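Local coordinates for tail spike protein gp49 (PDB 4RU4) that serves as the phage tailspike, probably a lyase that cleaves the O-specific polysaccharide of its Pseudomonas host during entry, at residues Y247-D253 with I274-D280. Numbering follows the deposited sequence.
Sequences YFARCYD and IFGNCHD
Phe248 and Phe275 share one first torsion, each CG anti to its own carbonyl carbon (chi1 -68° in both), which lays the two rings side by side on neighbouring rungs of the parallel beta-helix expected of a pectin lyase-like domain. The rings are offset along nearly parallel planes, centroids 5.3 Å apart, with little face-to-face overlap, and meet where Phe248 CD2 reaches Phe275 CE2. Val225 on the rung before touches Phe248 as well, and Val311 packs on Phe275. On the other face of the strands Tyr247 swings CG anti to its backbone N (chi1 -170°), and Ile274 CG2 settles over its ring in a CH-pi contact, 4.0 Å from the centroid. Parallel strand bonds fix this register: Phe248 N donates to Ile274 O, Gly276 N to Phe248 O at 2.7 Å, and Arg250 N to Gly276 O. Beyond the strands both segments bend alike at Arg250 and Asn277, whose guanidinium and amide planes lie 25° apart; Asp300 binds both, through its carboxylate to Arg250 and its N-H to Asn277 OD1, while Asn277 ND2 donates to Val306 O. Past this bend the pairing resumes as His279 N donates to Cys251 O, and Asp253 N to His279 O, before each segment turns its corner. Asp280 OD1 there forms a salt bridge with Arg319 of the second subunit. Just past the bend, Cys251 N donates a long hydrogen bond of 3.6 Å to Cys278 SG.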
# COMPACT_ATOMS: atom_id res chain seq x y z
N TYR B 247 26.04 -4.37 -0.08
CA TYR B 247 25.84 -5.77 0.26
C TYR B 247 25.70 -5.89 1.76
O TYR B 247 26.65 -5.63 2.48
CB TYR B 247 27.04 -6.59 -0.22
CG TYR B 247 26.89 -8.11 -0.16
CD1 TYR B 247 26.02 -8.73 0.72
CD2 TYR B 247 27.63 -8.92 -1.01
CE1 TYR B 247 25.89 -10.12 0.77
CE2 TYR B 247 27.51 -10.30 -0.98
CZ TYR B 247 26.64 -10.89 -0.08
OH TYR B 247 26.53 -12.27 -0.06
N PHE B 248 24.51 -6.29 2.21
CA PHE B 248 24.29 -6.64 3.60
C PHE B 248 24.35 -8.17 3.72
O PHE B 248 23.61 -8.88 3.02
CB PHE B 248 22.91 -6.17 4.09
CG PHE B 248 22.76 -4.66 4.17
CD1 PHE B 248 23.39 -3.94 5.16
CD2 PHE B 248 21.93 -4.00 3.29
CE1 PHE B 248 23.25 -2.55 5.26
CE2 PHE B 248 21.76 -2.60 3.37
CZ PHE B 248 22.40 -1.88 4.36
N ALA B 249 25.23 -8.68 4.59
CA ALA B 249 25.40 -10.13 4.73
C ALA B 249 25.14 -10.49 6.19
O ALA B 249 25.78 -9.93 7.08
CB ALA B 249 26.81 -10.56 4.32
N ARG B 250 24.22 -11.42 6.43
CA ARG B 250 23.95 -11.87 7.79
C ARG B 250 23.66 -10.72 8.75
O ARG B 250 24.16 -10.70 9.88
CB ARG B 250 25.14 -12.70 8.33
CG ARG B 250 25.09 -14.17 7.93
CD ARG B 250 26.41 -14.87 8.25
NE ARG B 250 27.47 -14.39 7.38
CZ ARG B 250 27.64 -14.80 6.13
NH1 ARG B 250 26.81 -15.71 5.62
NH2 ARG B 250 28.62 -14.31 5.38
N CYS B 251 22.85 -9.75 8.31
CA CYS B 251 22.47 -8.65 9.17
C CYS B 251 21.04 -8.83 9.63
O CYS B 251 20.20 -9.33 8.89
CB CYS B 251 22.57 -7.30 8.45
SG CYS B 251 24.28 -6.82 8.08
N TYR B 252 20.77 -8.35 10.82
CA TYR B 252 19.42 -8.34 11.40
C TYR B 252 18.95 -6.91 11.35
O TYR B 252 19.65 -6.03 11.88
CB TYR B 252 19.50 -8.79 12.85
CG TYR B 252 18.14 -8.99 13.51
CD1 TYR B 252 17.28 -9.99 13.06
CD2 TYR B 252 17.73 -8.19 14.57
CE1 TYR B 252 16.03 -10.18 13.66
CE2 TYR B 252 16.50 -8.37 15.19
CZ TYR B 252 15.66 -9.38 14.73
OH TYR B 252 14.42 -9.57 15.34
N ASP B 253 17.81 -6.66 10.70
CA ASP B 253 17.22 -5.32 10.64
C ASP B 253 18.15 -4.30 9.95
O ASP B 253 18.27 -3.15 10.40
CB ASP B 253 16.81 -4.84 12.05
CG ASP B 253 16.18 -3.43 12.04
OD1 ASP B 253 15.37 -3.17 11.14
OD2 ASP B 253 16.52 -2.59 12.91
N ILE B 274 22.00 -5.83 -2.33
CA ILE B 274 21.70 -7.23 -2.08
C ILE B 274 21.68 -7.53 -0.58
O ILE B 274 22.57 -7.10 0.19
CB ILE B 274 22.62 -8.22 -2.84
CG1 ILE B 274 22.32 -9.66 -2.38
CG2 ILE B 274 24.11 -7.86 -2.64
CD1 ILE B 274 22.63 -10.71 -3.36
N PHE B 275 20.63 -8.24 -0.18
CA PHE B 275 20.49 -8.70 1.20
C PHE B 275 20.78 -10.19 1.19
O PHE B 275 19.96 -10.97 0.70
CB PHE B 275 19.06 -8.45 1.73
CG PHE B 275 18.71 -6.98 1.92
CD1 PHE B 275 18.27 -6.22 0.85
CD2 PHE B 275 18.81 -6.37 3.16
CE1 PHE B 275 17.94 -4.87 1.01
CE2 PHE B 275 18.47 -5.02 3.33
CZ PHE B 275 18.05 -4.27 2.23
N GLY B 276 21.96 -10.59 1.67
CA GLY B 276 22.35 -11.99 1.70
C GLY B 276 22.17 -12.52 3.11
O GLY B 276 22.72 -11.96 4.07
N ASN B 277 21.36 -13.56 3.25
CA ASN B 277 21.18 -14.19 4.56
C ASN B 277 20.78 -13.19 5.65
O ASN B 277 21.33 -13.19 6.75
CB ASN B 277 22.48 -14.94 4.94
CG ASN B 277 22.97 -15.88 3.81
OD1 ASN B 277 24.08 -15.73 3.31
ND2 ASN B 277 22.12 -16.87 3.43
N CYS B 278 19.82 -12.32 5.34
CA CYS B 278 19.44 -11.25 6.26
C CYS B 278 18.02 -11.47 6.77
O CYS B 278 17.21 -12.14 6.11
CB CYS B 278 19.48 -9.88 5.57
SG CYS B 278 21.14 -9.21 5.23
N HIS B 279 17.70 -10.86 7.90
CA HIS B 279 16.40 -11.06 8.54
C HIS B 279 15.95 -9.69 9.06
O HIS B 279 16.76 -8.99 9.67
CB HIS B 279 16.57 -12.11 9.65
CG HIS B 279 15.27 -12.63 10.24
ND1 HIS B 279 15.03 -13.98 10.44
CD2 HIS B 279 14.18 -11.98 10.71
CE1 HIS B 279 13.84 -14.13 10.99
NE2 HIS B 279 13.30 -12.93 11.17
N ASP B 280 14.70 -9.30 8.80
CA ASP B 280 14.18 -7.97 9.14
C ASP B 280 14.81 -6.87 8.27
O ASP B 280 15.73 -7.12 7.50
CB ASP B 280 14.32 -7.63 10.64
CG ASP B 280 13.06 -7.94 11.44
OD1 ASP B 280 12.50 -9.04 11.27
OD2 ASP B 280 12.63 -7.08 12.27
O HOH W 1 25.55 -13.38 2.64
O HOH W 2 18.61 -7.32 7.54
O HOH W 3 12.48 -4.78 10.77